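Extracellular invertase (Aspergillus kawachii, PDB 5XH8) is a family GH32 beta-fructofuranosidase that splits sucrose and, with its high transfructosylation activity, probably passes fructosyl units on to build fructooligosaccharides such as 1-kestose. Local coordinates at residues I5-A10 against F23-P28; H45-D48 against L53-V56; G90-V95 against Q153-P158; A395-V400 against K523-D528; I575-N580 against V585-V590. All coordinates share one frame; numbering follows the deposited sequence.

Overall arrangement
The five contacts follow one another along the chain, each closing before the next opens, and none touches another. Contact 1 ties together the N-terminal segment that precedes strand 37-47. Contact 2 is the hairpin of strands 37-47 and 54-60, in the N-terminal beta-propeller of family GH32, and contact 3 lies in the propeller too, about 25 Å away between centres, where the second subunit also reaches. Contact 4 brings the strand 398-403, which belongs to the same mixed sheet as contact 2, against the C-terminal beta-sandwich. Contact 5, inside that sandwich, is about 57 Å from contact 3 between centres. Together they sample both domains, their junction and the subunit interface.

Contact 1: residues I5-A10 against F23-P28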
# COMPACT_ATOMS: atom_id res chain seq x y z
N ILE A 5 -14.20 -44.18 -25.41
CA ILE A 5 -15.37 -43.90 -24.56
C ILE A 5 -16.67 -44.22 -25.30
O ILE A 5 -16.99 -43.60 -26.33
CB ILE A 5 -15.47 -42.43 -24.09
CG1 ILE A 5 -14.14 -41.91 -23.51
CG2 ILE A 5 -16.57 -42.30 -23.04
CD1 ILE A 5 -13.79 -42.40 -22.14
N ASP A 6 -17.44 -45.14 -24.74
CA ASP A 6 -18.72 -45.52 -25.31
C ASP A 6 -19.76 -45.24 -24.26
O ASP A 6 -19.82 -45.90 -23.22
CB ASP A 6 -18.71 -46.99 -25.69
CG ASP A 6 -19.98 -47.43 -26.40
OD1 ASP A 6 -21.06 -46.82 -26.19
OD2 ASP A 6 -19.88 -48.40 -27.17
N TYR A 7 -20.61 -44.25 -24.54
CA TYR A 7 -21.61 -43.80 -23.58
C TYR A 7 -22.84 -44.71 -23.51
O TYR A 7 -23.78 -44.39 -22.78
CB TYR A 7 -22.00 -42.33 -23.83
CG TYR A 7 -20.84 -41.38 -23.60
CD1 TYR A 7 -20.37 -41.12 -22.29
CD2 TYR A 7 -20.18 -40.77 -24.67
CE1 TYR A 7 -19.29 -40.28 -22.07
CE2 TYR A 7 -19.11 -39.91 -24.46
CZ TYR A 7 -18.67 -39.66 -23.17
OH TYR A 7 -17.59 -38.84 -22.99
N ASN A 8 -22.84 -45.83 -24.25
CA ASN A 8 -23.81 -46.90 -24.00
C ASN A 8 -23.31 -47.93 -23.02
O ASN A 8 -24.10 -48.71 -22.53
CB ASN A 8 -24.23 -47.59 -25.29
CG ASN A 8 -24.92 -46.65 -26.24
OD1 ASN A 8 -25.89 -45.97 -25.89
ND2 ASN A 8 -24.42 -46.60 -27.45
N VAL A 9 -22.01 -47.93 -22.73
CA VAL A 9 -21.38 -48.85 -21.79
C VAL A 9 -21.25 -48.16 -20.44
O VAL A 9 -21.10 -46.92 -20.36
CB VAL A 9 -20.00 -49.31 -22.32
CG1 VAL A 9 -19.27 -50.18 -21.30
CG2 VAL A 9 -20.18 -50.09 -23.61
N ALA A 10 -21.33 -48.96 -19.38
CA ALA A 10 -21.26 -48.46 -18.02
C ALA A 10 -19.96 -47.67 -17.77
O ALA A 10 -18.92 -47.98 -18.39
CB ALA A 10 -21.37 -49.61 -17.03
N PHE A 23 -13.20 -34.41 -21.72
CA PHE A 23 -13.34 -32.99 -22.05
C PHE A 23 -14.73 -32.64 -22.59
O PHE A 23 -15.37 -31.70 -22.10
CB PHE A 23 -12.25 -32.55 -23.03
CG PHE A 23 -12.26 -31.09 -23.34
CD1 PHE A 23 -11.69 -30.17 -22.46
CD2 PHE A 23 -12.85 -30.61 -24.50
CE1 PHE A 23 -11.71 -28.79 -22.74
CE2 PHE A 23 -12.89 -29.24 -24.78
CZ PHE A 23 -12.30 -28.33 -23.89
N GLU A 24 -15.23 -33.42 -23.54
CA GLU A 24 -16.54 -33.14 -24.15
C GLU A 24 -17.74 -33.69 -23.40
O GLU A 24 -18.87 -33.28 -23.69
CB GLU A 24 -16.57 -33.61 -25.62
CG GLU A 24 -15.58 -32.92 -26.55
CD GLU A 24 -15.82 -31.39 -26.76
OE1 GLU A 24 -16.83 -30.84 -26.28
OE2 GLU A 24 -14.97 -30.72 -27.41
N THR A 25 -17.52 -34.56 -22.42
CA THR A 25 -18.58 -35.38 -21.84
C THR A 25 -19.77 -34.59 -21.39
O THR A 25 -20.92 -34.89 -21.78
CB THR A 25 -18.03 -36.20 -20.64
OG1 THR A 25 -16.91 -36.97 -21.09
CG2 THR A 25 -19.10 -37.14 -20.06
N TRP A 26 -19.49 -33.56 -20.57
CA TRP A 26 -20.51 -32.76 -19.91
C TRP A 26 -20.48 -31.27 -20.32
O TRP A 26 -21.18 -30.43 -19.74
CB TRP A 26 -20.33 -32.91 -18.41
CG TRP A 26 -20.73 -34.28 -17.88
CD1 TRP A 26 -21.84 -35.02 -18.22
CD2 TRP A 26 -20.03 -35.06 -16.88
NE1 TRP A 26 -21.88 -36.19 -17.50
CE2 TRP A 26 -20.78 -36.25 -16.69
CE3 TRP A 26 -18.85 -34.86 -16.14
CZ2 TRP A 26 -20.39 -37.23 -15.78
CZ3 TRP A 26 -18.46 -35.85 -15.23
CH2 TRP A 26 -19.24 -37.01 -15.05
N ARG A 27 -19.70 -30.99 -21.35
CA ARG A 27 -19.39 -29.63 -21.77
C ARG A 27 -20.56 -28.95 -22.48
O ARG A 27 -21.10 -29.48 -23.45
CB ARG A 27 -18.16 -29.65 -22.68
CG ARG A 27 -17.54 -28.28 -22.94
CD ARG A 27 -16.20 -28.40 -23.65
NE ARG A 27 -15.68 -27.08 -23.99
CZ ARG A 27 -15.05 -26.24 -23.17
NH1 ARG A 27 -14.78 -26.55 -21.91
NH2 ARG A 27 -14.68 -25.05 -23.63
N PRO A 28 -20.93 -27.76 -22.01
CA PRO A 28 -21.99 -27.05 -22.71
C PRO A 28 -21.50 -26.46 -24.05
O PRO A 28 -20.29 -26.29 -24.26
CB PRO A 28 -22.39 -25.97 -21.70
CG PRO A 28 -21.13 -25.68 -20.96
CD PRO A 28 -20.42 -27.00 -20.86
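Tyr7 OH and Thr25 OG1 sit 2.8 Å apart in a hydrogen bond that either hydroxyl could donate, and this one bond links residues 5-10 to residues 23-28. Thr25 also lays its methyl against the phenol: CG2 comes obliquely to Tyr7 CE1 at 3.7 Å. With CG2 anti to the backbone N and OG1 beside that N (chi1 -56°), the threonine presents both branches to the tyrosine at once. The same methyl, Thr25 CG2, also rests over the rim of the Trp26 ring. On the tyrosine side, Ile5 CG2 lies 3.3 Å above the plane of the Tyr7 ring, and Trp568 meets that ring edge-to-face. A type I turn from Asp6 to Val9 carries the tyrosine; Asp6 OD1 takes the N-H of Asn8 at 2.8 Å, an Asx turn. The link between these two N-terminal loops therefore rests on a single hydroxyl pair at the surface, with a methyl-to-ring contact beside it.

Contact 2: residues H45-D48 against L53-V56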
# COMPACT_ATOMS: atom_id res chain seq x y z
N HIS A 45 -16.47 -6.79 -17.22
CA HIS A 45 -17.32 -6.58 -18.39
C HIS A 45 -17.37 -5.10 -18.81
O HIS A 45 -17.41 -4.22 -17.95
CB HIS A 45 -18.79 -6.97 -18.15
CG HIS A 45 -19.03 -8.30 -17.51
ND1 HIS A 45 -18.32 -9.43 -17.82
CD2 HIS A 45 -19.99 -8.69 -16.63
CE1 HIS A 45 -18.77 -10.45 -17.12
NE2 HIS A 45 -19.80 -10.03 -16.40
N TYR A 46 -17.41 -4.82 -20.10
CA TYR A 46 -17.63 -3.45 -20.56
C TYR A 46 -18.02 -3.38 -22.01
O TYR A 46 -17.60 -4.21 -22.81
CB TYR A 46 -16.39 -2.56 -20.33
CG TYR A 46 -15.18 -2.87 -21.21
CD1 TYR A 46 -14.33 -3.94 -20.92
CD2 TYR A 46 -14.87 -2.06 -22.32
CE1 TYR A 46 -13.20 -4.20 -21.71
CE2 TYR A 46 -13.75 -2.31 -23.10
CZ TYR A 46 -12.91 -3.38 -22.80
OH TYR A 46 -11.79 -3.64 -23.59
N THR A 47 -18.82 -2.37 -22.33
CA THR A 47 -19.06 -2.00 -23.71
C THR A 47 -17.97 -1.04 -24.13
O THR A 47 -17.80 0.01 -23.53
CB THR A 47 -20.42 -1.32 -23.90
OG1 THR A 47 -21.45 -2.14 -23.33
CG2 THR A 47 -20.71 -1.09 -25.36
N ASP A 48 -17.22 -1.41 -25.15
CA ASP A 48 -16.20 -0.57 -25.74
C ASP A 48 -16.89 0.57 -26.54
O ASP A 48 -17.47 0.30 -27.59
CB ASP A 48 -15.32 -1.42 -26.65
CG ASP A 48 -14.20 -0.63 -27.31
OD1 ASP A 48 -14.36 0.61 -27.50
OD2 ASP A 48 -13.15 -1.25 -27.62
N LEU A 53 -18.63 -3.18 -29.23
CA LEU A 53 -18.49 -4.58 -28.78
C LEU A 53 -18.63 -4.67 -27.29
O LEU A 53 -18.11 -3.81 -26.56
CB LEU A 53 -17.11 -5.15 -29.10
CG LEU A 53 -16.76 -5.56 -30.50
CD1 LEU A 53 -15.29 -5.96 -30.55
CD2 LEU A 53 -17.68 -6.69 -30.94
N PHE A 54 -19.29 -5.73 -26.85
CA PHE A 54 -19.44 -6.01 -25.46
C PHE A 54 -18.38 -7.03 -25.03
O PHE A 54 -18.31 -8.14 -25.57
CB PHE A 54 -20.83 -6.52 -25.16
CG PHE A 54 -21.11 -6.65 -23.70
CD1 PHE A 54 -21.00 -5.54 -22.85
CD2 PHE A 54 -21.48 -7.87 -23.16
CE1 PHE A 54 -21.27 -5.65 -21.50
CE2 PHE A 54 -21.74 -7.98 -21.81
CZ PHE A 54 -21.64 -6.87 -20.97
N HIS A 55 -17.59 -6.64 -24.03
CA HIS A 55 -16.52 -7.46 -23.49
C HIS A 55 -17.02 -8.12 -22.22
O HIS A 55 -17.57 -7.43 -21.38
CB HIS A 55 -15.30 -6.61 -23.14
CG HIS A 55 -14.60 -6.05 -24.33
ND1 HIS A 55 -13.27 -6.26 -24.56
CD2 HIS A 55 -15.06 -5.32 -25.37
CE1 HIS A 55 -12.93 -5.68 -25.69
NE2 HIS A 55 -14.00 -5.09 -26.20
N VAL A 56 -16.83 -9.44 -22.12
CA VAL A 56 -17.05 -10.19 -20.90
C VAL A 56 -15.69 -10.64 -20.31
O VAL A 56 -14.74 -10.90 -21.06
CB VAL A 56 -17.99 -11.42 -21.08
CG1 VAL A 56 -19.36 -11.00 -21.59
CG2 VAL A 56 -17.39 -12.45 -22.02
O HOH W 1 -13.69 -3.60 -28.46
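Tyr46 and His55 are a hydrogen-bonded pair in the antiparallel hairpin of strands 37-47 and 54-60, part of the GH32 propeller, their side chains side by side on one face of the sheet. Their rings form an offset stack, centroids 4.1 Å apart and planes 24° from parallel. His55 CB lies over the tyrosine face as well, a CH-pi contact. Tyr46 CG is wedged between its backbone N and carbonyl carbon (chi1 70°), which lays the phenol along the imidazole. Beneath the stack, Tyr46 O receives His55 N at 2.7 Å, and His55 O receives Tyr46 N. On the other face of the sheet Thr47 OG1 approaches the edge of the Phe54 ring, 3.5 Å from Phe54 CD1, the two side chains nearly perpendicular. Further out, His45 NE2 bonds to Ala322 O and its ND1 to Gly57 N, holding that ring from both nitrogens. At the turn, Asp48 OD1 accepts from Ala50 N, while one water links the carboxylate to the imidazole, 2.6 Å from Asp48 OD2 and 2.7 Å from His55 NE2.

Contact 3: residues G90-V95 against Q153-P158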
# COMPACT_ATOMS: atom_id res chain seq x y z
N GLY A 90 2.87 -8.58 -10.30
CA GLY A 90 3.34 -7.18 -10.27
C GLY A 90 3.77 -6.75 -8.88
O GLY A 90 3.68 -7.51 -7.91
N ILE A 91 4.15 -5.49 -8.78
CA ILE A 91 4.53 -4.88 -7.53
C ILE A 91 3.32 -4.82 -6.56
O ILE A 91 3.46 -5.08 -5.33
CB ILE A 91 5.09 -3.47 -7.77
CG1 ILE A 91 6.39 -3.52 -8.63
CG2 ILE A 91 5.32 -2.73 -6.46
CD1 ILE A 91 7.61 -4.04 -7.92
N ASN A 92 2.16 -4.48 -7.09
CA ASN A 92 0.95 -4.30 -6.24
C ASN A 92 0.21 -5.59 -6.00
O ASN A 92 -0.52 -5.70 -5.00
CB ASN A 92 -0.01 -3.31 -6.84
CG ASN A 92 0.60 -1.94 -7.10
OD1 ASN A 92 1.65 -1.56 -6.54
ND2 ASN A 92 -0.08 -1.17 -7.95
N ASP A 93 0.37 -6.55 -6.92
CA ASP A 93 -0.39 -7.81 -6.89
C ASP A 93 0.54 -9.03 -7.01
O ASP A 93 0.35 -9.87 -7.89
CB ASP A 93 -1.48 -7.83 -7.97
CG ASP A 93 -0.96 -7.49 -9.37
OD1 ASP A 93 0.27 -7.39 -9.58
OD2 ASP A 93 -1.81 -7.32 -10.26
N PRO A 94 1.57 -9.12 -6.15
CA PRO A 94 2.54 -10.22 -6.31
C PRO A 94 1.92 -11.60 -6.08
O PRO A 94 2.41 -12.57 -6.64
CB PRO A 94 3.61 -9.90 -5.23
CG PRO A 94 2.83 -9.14 -4.16
CD PRO A 94 1.84 -8.31 -4.95
N VAL A 95 0.82 -11.69 -5.32
CA VAL A 95 0.24 -12.99 -4.97
C VAL A 95 -0.97 -13.32 -5.84
O VAL A 95 -1.07 -14.44 -6.32
CB VAL A 95 -0.09 -13.04 -3.45
CG1 VAL A 95 -0.91 -14.26 -3.09
CG2 VAL A 95 1.21 -13.01 -2.66
N GLN A 153 2.51 2.36 -10.74
CA GLN A 153 2.38 3.10 -9.52
C GLN A 153 1.66 2.20 -8.51
O GLN A 153 1.15 1.14 -8.86
CB GLN A 153 1.59 4.38 -9.74
CG GLN A 153 0.17 4.14 -10.24
CD GLN A 153 -0.75 5.25 -9.88
OE1 GLN A 153 -0.73 6.28 -10.52
NE2 GLN A 153 -1.51 5.08 -8.82
N GLY A 154 1.61 2.66 -7.27
CA GLY A 154 0.94 1.94 -6.21
C GLY A 154 -0.57 1.93 -6.35
O GLY A 154 -1.12 2.59 -7.25
N PRO A 155 -1.25 1.17 -5.47
CA PRO A 155 -2.70 1.14 -5.46
C PRO A 155 -3.31 2.55 -5.26
O PRO A 155 -2.76 3.39 -4.53
CB PRO A 155 -3.04 0.25 -4.27
CG PRO A 155 -1.81 0.24 -3.41
CD PRO A 155 -0.66 0.41 -4.35
N VAL A 156 -4.45 2.77 -5.91
CA VAL A 156 -5.19 4.03 -5.76
C VAL A 156 -6.05 4.01 -4.49
O VAL A 156 -6.41 5.07 -3.96
CB VAL A 156 -6.00 4.38 -7.02
CG1 VAL A 156 -5.07 4.59 -8.20
CG2 VAL A 156 -7.03 3.34 -7.36
N ILE A 157 -6.36 2.81 -4.00
CA ILE A 157 -7.00 2.65 -2.69
C ILE A 157 -6.17 1.62 -1.91
O ILE A 157 -6.40 0.41 -2.07
CB ILE A 157 -8.49 2.23 -2.79
CG1 ILE A 157 -9.28 3.25 -3.62
CG2 ILE A 157 -9.08 2.07 -1.40
CD1 ILE A 157 -10.71 2.84 -3.91
N PRO A 158 -5.19 2.10 -1.09
CA PRO A 158 -4.24 1.21 -0.38
C PRO A 158 -4.76 0.41 0.80
O PRO A 158 -4.06 -0.44 1.35
CB PRO A 158 -3.13 2.16 0.12
CG PRO A 158 -3.36 3.48 -0.52
CD PRO A 158 -4.79 3.52 -0.98
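Asn92 reaches from the loop ahead of strand 96-103 toward residues 153-155, and its amide does nearly all the touching. The bond from CA to CB heads for the other loop, and from CB the chain turns so that CG stands beside the backbone N and anti to the carbonyl carbon (chi1 -57°). CG passes Pro155 CD at 3.8 Å, the side chain crossing the proline ring at a slant. From there the amide divides. Its nitrogen, ND2, gives a hydrogen to Gln153 O at 2.8 Å, with an N-H...O angle of 163°; the donor lies in the plane of that carbonyl, on a lone pair, and the acceptor lies close to the asparagine's own amide plane, so the bond is well formed at both ends. ND2 also reaches Ser137 OG in a weak hydrogen bond. The oxygen, OD1, lies 3.6 Å from Gly154 CA and 3.7 Å from Pro155 CD, and accepts from Tyr120 OH of the second subunit. One amide thus fastens two loops of a chain through its nitrogen and joins the neighbouring chain through its oxygen. A glycerol, probably from the crystallisation liquor, bonds to the backbone N of Asn92. The loops belong to the propeller blade of strands 96-103, 112-118, 134-140 and 149-150: Asn92 touches Ser117 of strand 112-118, and Pro155 packs on Thr135 and Ser137 of strand 134-140.

Contact 4: residues A395-V400 against K523-D528; sequences ASWQVV and KLRLFD
Phe527 drives its edge into the face of Trp397, a T-shaped stack at the junction between the GH32 propeller and its C-terminal beta-sandwich. This is the tight part. The Phe527 ring and the five-membered ring of Trp397 stand at 87°, their centroids 4.8 Å apart, and Phe527 CZ sits 3.5 Å above the centre of the indole. Ala395 CB presses on the opposite indole face, so the ring is sandwiched between a methyl and a phenyl edge. Trp397 CG lies between its backbone N and carbonyl carbon (chi1 57°), which turns the indole toward residues 525-527. Arg525 CG, two residues back in the chain, lies over the rim of one face of Phe527, which also packs on Ile381 and Val384 of strand 366-385. The looser part is the rim of the indole, where Arg525 comes across the edge of its benzo ring, nearly at a right angle, with the guanidinium plane 58° from the ring. Its charge is engaged beyond the two segments: NH1 in a salt bridge with Glu392 and a hydrogen bond to Leu389 O, NH2 in a salt bridge with Glu496. Between the two segments the guanidinium touches only carbon, Arg525 NH1 lying 3.5 Å from Trp397 CZ2.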
# COMPACT_ATOMS: atom_id res chain seq x y z
N ALA A 395 -40.22 -10.20 2.11
CA ALA A 395 -40.29 -11.15 1.01
C ALA A 395 -39.64 -10.53 -0.22
O ALA A 395 -38.91 -9.54 -0.11
CB ALA A 395 -41.74 -11.53 0.76
N SER A 396 -39.91 -11.09 -1.40
CA SER A 396 -39.25 -10.69 -2.65
C SER A 396 -40.08 -9.84 -3.57
O SER A 396 -39.80 -9.75 -4.77
CB SER A 396 -38.81 -11.94 -3.41
OG SER A 396 -38.14 -12.80 -2.51
N TRP A 397 -41.09 -9.18 -3.00
CA TRP A 397 -41.97 -8.32 -3.78
C TRP A 397 -42.57 -7.25 -2.87
O TRP A 397 -42.49 -7.36 -1.65
CB TRP A 397 -43.09 -9.16 -4.40
CG TRP A 397 -43.87 -9.91 -3.37
CD1 TRP A 397 -44.98 -9.47 -2.68
CD2 TRP A 397 -43.59 -11.23 -2.86
NE1 TRP A 397 -45.41 -10.43 -1.80
CE2 TRP A 397 -44.59 -11.52 -1.89
CE3 TRP A 397 -42.63 -12.21 -3.16
CZ2 TRP A 397 -44.63 -12.75 -1.19
CZ3 TRP A 397 -42.66 -13.42 -2.45
CH2 TRP A 397 -43.66 -13.68 -1.48
N GLN A 398 -43.16 -6.23 -3.47
CA GLN A 398 -43.94 -5.24 -2.72
C GLN A 398 -45.15 -4.72 -3.50
O GLN A 398 -45.15 -4.65 -4.76
CB GLN A 398 -43.06 -4.08 -2.28
CG GLN A 398 -42.49 -3.27 -3.43
CD GLN A 398 -41.37 -2.35 -3.00
OE1 GLN A 398 -41.18 -2.09 -1.82
NE2 GLN A 398 -40.62 -1.86 -3.98
N VAL A 399 -46.16 -4.31 -2.73
CA VAL A 399 -47.38 -3.75 -3.28
C VAL A 399 -47.07 -2.34 -3.74
O VAL A 399 -46.58 -1.56 -2.95
CB VAL A 399 -48.51 -3.73 -2.21
CG1 VAL A 399 -49.73 -2.97 -2.71
CG2 VAL A 399 -48.88 -5.16 -1.79
N VAL A 400 -47.33 -2.02 -5.00
CA VAL A 400 -47.15 -0.64 -5.51
C VAL A 400 -48.46 0.09 -5.91
O VAL A 400 -48.42 1.28 -6.24
CB VAL A 400 -46.18 -0.58 -6.71
CG1 VAL A 400 -44.81 -1.14 -6.31
CG2 VAL A 400 -46.74 -1.29 -7.94
N LYS A 523 -37.42 -21.14 -3.56
CA LYS A 523 -38.78 -20.66 -3.26
C LYS A 523 -39.38 -19.90 -4.43
O LYS A 523 -38.71 -19.04 -5.04
CB LYS A 523 -38.77 -19.69 -2.08
CG LYS A 523 -38.31 -20.29 -0.77
CD LYS A 523 -39.40 -21.10 -0.09
CE LYS A 523 -40.55 -20.23 0.38
NZ LYS A 523 -41.29 -20.94 1.46
N LEU A 524 -40.64 -20.20 -4.73
CA LEU A 524 -41.41 -19.46 -5.72
C LEU A 524 -42.87 -19.44 -5.27
O LEU A 524 -43.48 -20.49 -5.16
CB LEU A 524 -41.31 -20.13 -7.09
CG LEU A 524 -42.18 -19.50 -8.18
CD1 LEU A 524 -41.76 -18.06 -8.48
CD2 LEU A 524 -42.13 -20.35 -9.43
N ARG A 525 -43.41 -18.25 -4.99
CA ARG A 525 -44.82 -18.09 -4.66
C ARG A 525 -45.61 -17.85 -5.93
O ARG A 525 -45.26 -16.98 -6.74
CB ARG A 525 -45.07 -16.93 -3.70
CG ARG A 525 -46.55 -16.61 -3.52
CD ARG A 525 -46.83 -15.89 -2.22
NE ARG A 525 -46.51 -16.76 -1.10
CZ ARG A 525 -46.39 -16.36 0.16
NH1 ARG A 525 -46.58 -15.09 0.51
NH2 ARG A 525 -46.07 -17.26 1.08
N LEU A 526 -46.67 -18.63 -6.09
CA LEU A 526 -47.69 -18.44 -7.11
C LEU A 526 -48.85 -17.79 -6.36
O LEU A 526 -49.41 -18.39 -5.44
CB LEU A 526 -48.09 -19.80 -7.70
CG LEU A 526 -46.94 -20.54 -8.42
CD1 LEU A 526 -47.31 -21.95 -8.86
CD2 LEU A 526 -46.46 -19.72 -9.61
N PHE A 527 -49.15 -16.54 -6.70
CA PHE A 527 -50.16 -15.76 -5.97
C PHE A 527 -51.56 -16.12 -6.47
O PHE A 527 -51.73 -16.78 -7.51
CB PHE A 527 -49.95 -14.27 -6.18
CG PHE A 527 -48.62 -13.76 -5.71
CD1 PHE A 527 -48.42 -13.40 -4.38
CD2 PHE A 527 -47.56 -13.61 -6.61
CE1 PHE A 527 -47.20 -12.92 -3.95
CE2 PHE A 527 -46.33 -13.13 -6.18
CZ PHE A 527 -46.15 -12.78 -4.85
N ASP A 528 -52.57 -15.66 -5.74
CA ASP A 528 -53.95 -15.72 -6.24
C ASP A 528 -54.15 -14.53 -7.16
O ASP A 528 -53.79 -13.41 -6.80
CB ASP A 528 -54.95 -15.75 -5.07
CG ASP A 528 -54.83 -17.02 -4.26
OD1 ASP A 528 -54.78 -18.11 -4.86
OD2 ASP A 528 -54.76 -16.94 -3.02

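Contact 5: residues I575-N580 against V585-V590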
# COMPACT_ATOMS: atom_id res chain seq x y z
N ILE A 575 -38.02 -37.54 -21.82
CA ILE A 575 -38.77 -36.59 -21.01
C ILE A 575 -40.16 -37.13 -20.73
O ILE A 575 -40.79 -37.68 -21.62
CB ILE A 575 -38.88 -35.23 -21.73
CG1 ILE A 575 -37.49 -34.60 -21.89
CG2 ILE A 575 -39.82 -34.29 -20.97
CD1 ILE A 575 -37.49 -33.32 -22.71
N SER A 576 -40.64 -36.96 -19.50
CA SER A 576 -41.98 -37.38 -19.11
C SER A 576 -42.64 -36.34 -18.24
O SER A 576 -41.96 -35.63 -17.49
CB SER A 576 -41.89 -38.68 -18.31
OG SER A 576 -41.31 -39.67 -19.11
N PHE A 577 -43.98 -36.26 -18.33
CA PHE A 577 -44.78 -35.55 -17.32
C PHE A 577 -44.59 -36.28 -16.01
O PHE A 577 -44.37 -37.49 -15.99
CB PHE A 577 -46.29 -35.54 -17.66
CG PHE A 577 -46.62 -34.87 -18.96
CD1 PHE A 577 -46.82 -33.51 -19.02
CD2 PHE A 577 -46.71 -35.61 -20.14
CE1 PHE A 577 -47.11 -32.89 -20.23
CE2 PHE A 577 -47.00 -35.00 -21.34
CZ PHE A 577 -47.20 -33.63 -21.39
N PHE A 578 -44.64 -35.54 -14.91
CA PHE A 578 -44.55 -36.13 -13.59
C PHE A 578 -45.58 -35.46 -12.69
O PHE A 578 -45.74 -34.24 -12.74
CB PHE A 578 -43.16 -35.96 -12.99
CG PHE A 578 -43.13 -36.08 -11.49
CD1 PHE A 578 -43.19 -37.33 -10.89
CD2 PHE A 578 -43.10 -34.96 -10.68
CE1 PHE A 578 -43.18 -37.45 -9.50
CE2 PHE A 578 -43.09 -35.07 -9.30
CZ PHE A 578 -43.13 -36.32 -8.71
N HIS A 579 -46.25 -36.27 -11.88
CA HIS A 579 -47.27 -35.79 -10.93
C HIS A 579 -47.42 -36.85 -9.84
O HIS A 579 -47.47 -38.05 -10.16
CB HIS A 579 -48.58 -35.52 -11.68
CG HIS A 579 -49.74 -35.20 -10.79
ND1 HIS A 579 -49.71 -34.17 -9.87
CD2 HIS A 579 -50.97 -35.77 -10.68
CE1 HIS A 579 -50.86 -34.13 -9.23
NE2 HIS A 579 -51.64 -35.09 -9.70
N ASN A 580 -47.44 -36.44 -8.57
CA ASN A 580 -47.40 -37.41 -7.45
C ASN A 580 -48.80 -37.93 -7.03
O ASN A 580 -48.91 -38.66 -6.05
CB ASN A 580 -46.66 -36.85 -6.24
CG ASN A 580 -47.41 -35.74 -5.55
OD1 ASN A 580 -48.26 -35.08 -6.14
ND2 ASN A 580 -47.06 -35.49 -4.29
N VAL A 585 -53.30 -31.50 -11.91
CA VAL A 585 -52.48 -30.52 -12.62
C VAL A 585 -52.88 -30.51 -14.06
O VAL A 585 -53.04 -31.57 -14.63
CB VAL A 585 -50.99 -30.93 -12.73
CG1 VAL A 585 -50.10 -29.70 -12.85
CG2 VAL A 585 -50.58 -31.85 -11.61
N ALA A 586 -52.94 -29.33 -14.67
CA ALA A 586 -53.13 -29.25 -16.10
C ALA A 586 -51.87 -28.67 -16.74
O ALA A 586 -51.48 -27.54 -16.42
CB ALA A 586 -54.35 -28.40 -16.44
N PHE A 587 -51.26 -29.46 -17.62
CA PHE A 587 -50.12 -29.06 -18.41
C PHE A 587 -50.60 -28.49 -19.71
O PHE A 587 -51.35 -29.15 -20.41
CB PHE A 587 -49.23 -30.27 -18.72
CG PHE A 587 -48.54 -30.85 -17.53
CD1 PHE A 587 -49.19 -31.79 -16.73
CD2 PHE A 587 -47.25 -30.46 -17.19
CE1 PHE A 587 -48.56 -32.34 -15.63
CE2 PHE A 587 -46.61 -31.00 -16.08
CZ PHE A 587 -47.26 -31.95 -15.31
N SER A 588 -50.15 -27.30 -20.08
CA SER A 588 -50.37 -26.84 -21.43
C SER A 588 -49.60 -27.70 -22.42
O SER A 588 -48.80 -28.57 -22.03
CB SER A 588 -49.83 -25.43 -21.61
OG SER A 588 -48.41 -25.48 -21.70
N LYS A 589 -49.84 -27.43 -23.69
CA LYS A 589 -48.94 -27.80 -24.78
C LYS A 589 -47.48 -27.43 -24.34
O LYS A 589 -47.21 -26.33 -23.85
CB LYS A 589 -49.41 -27.05 -26.03
CG LYS A 589 -48.62 -27.17 -27.32
CD LYS A 589 -48.72 -25.84 -28.10
CE LYS A 589 -48.32 -25.95 -29.57
NZ LYS A 589 -49.43 -25.57 -30.49
N VAL A 590 -46.59 -28.40 -24.44
CA VAL A 590 -45.21 -28.28 -24.03
C VAL A 590 -44.41 -28.10 -25.30
O VAL A 590 -44.61 -28.87 -26.25
CB VAL A 590 -44.78 -29.58 -23.31
CG1 VAL A 590 -43.35 -29.48 -22.80
CG2 VAL A 590 -45.75 -29.89 -22.17
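Strands 575-580 and 585-587 run antiparallel at 168° with their axes 9.4 Å apart at closest approach, too far for backbone pairing, so side chains fill the space between. Phe577 and Phe587 meet edge-to-face in the middle, centroids 4.8 Å apart and planes at 69°. The edge of Phe577 points at the face of Phe587: Phe577 CD1 stands 3.4 Å above the ring centre and 3.5 Å from Phe587 CG. Both phenylalanines hold CG anti to the carbonyl carbon, chi1 -61° for Phe577, and the two side chains slide past each other from opposing strands. Next along the same edge of the ring, Phe577 CE1 packs on Val590 CG2 at 3.8 Å. These residues lie in the beta-sandwich of the GH32 C-terminal domain: strand 574-580 is in one sheet and strand 585-594 in the other, and the chain crosses between them over the few residues 581-584. Phe477 of strand 474-481 meets Phe587 edge-to-face, and Leu462 of strand 455-463 touches it as well. Toward the crossing, Val585 CG2 lies over the face of the His579 imidazole, a CH-pi contact with the methyl 3.4 Å from the ring centroid. The histidine's rotation is fixed at both nitrogens, ND1 by Ser475 OG and NE2 by Gly583 O.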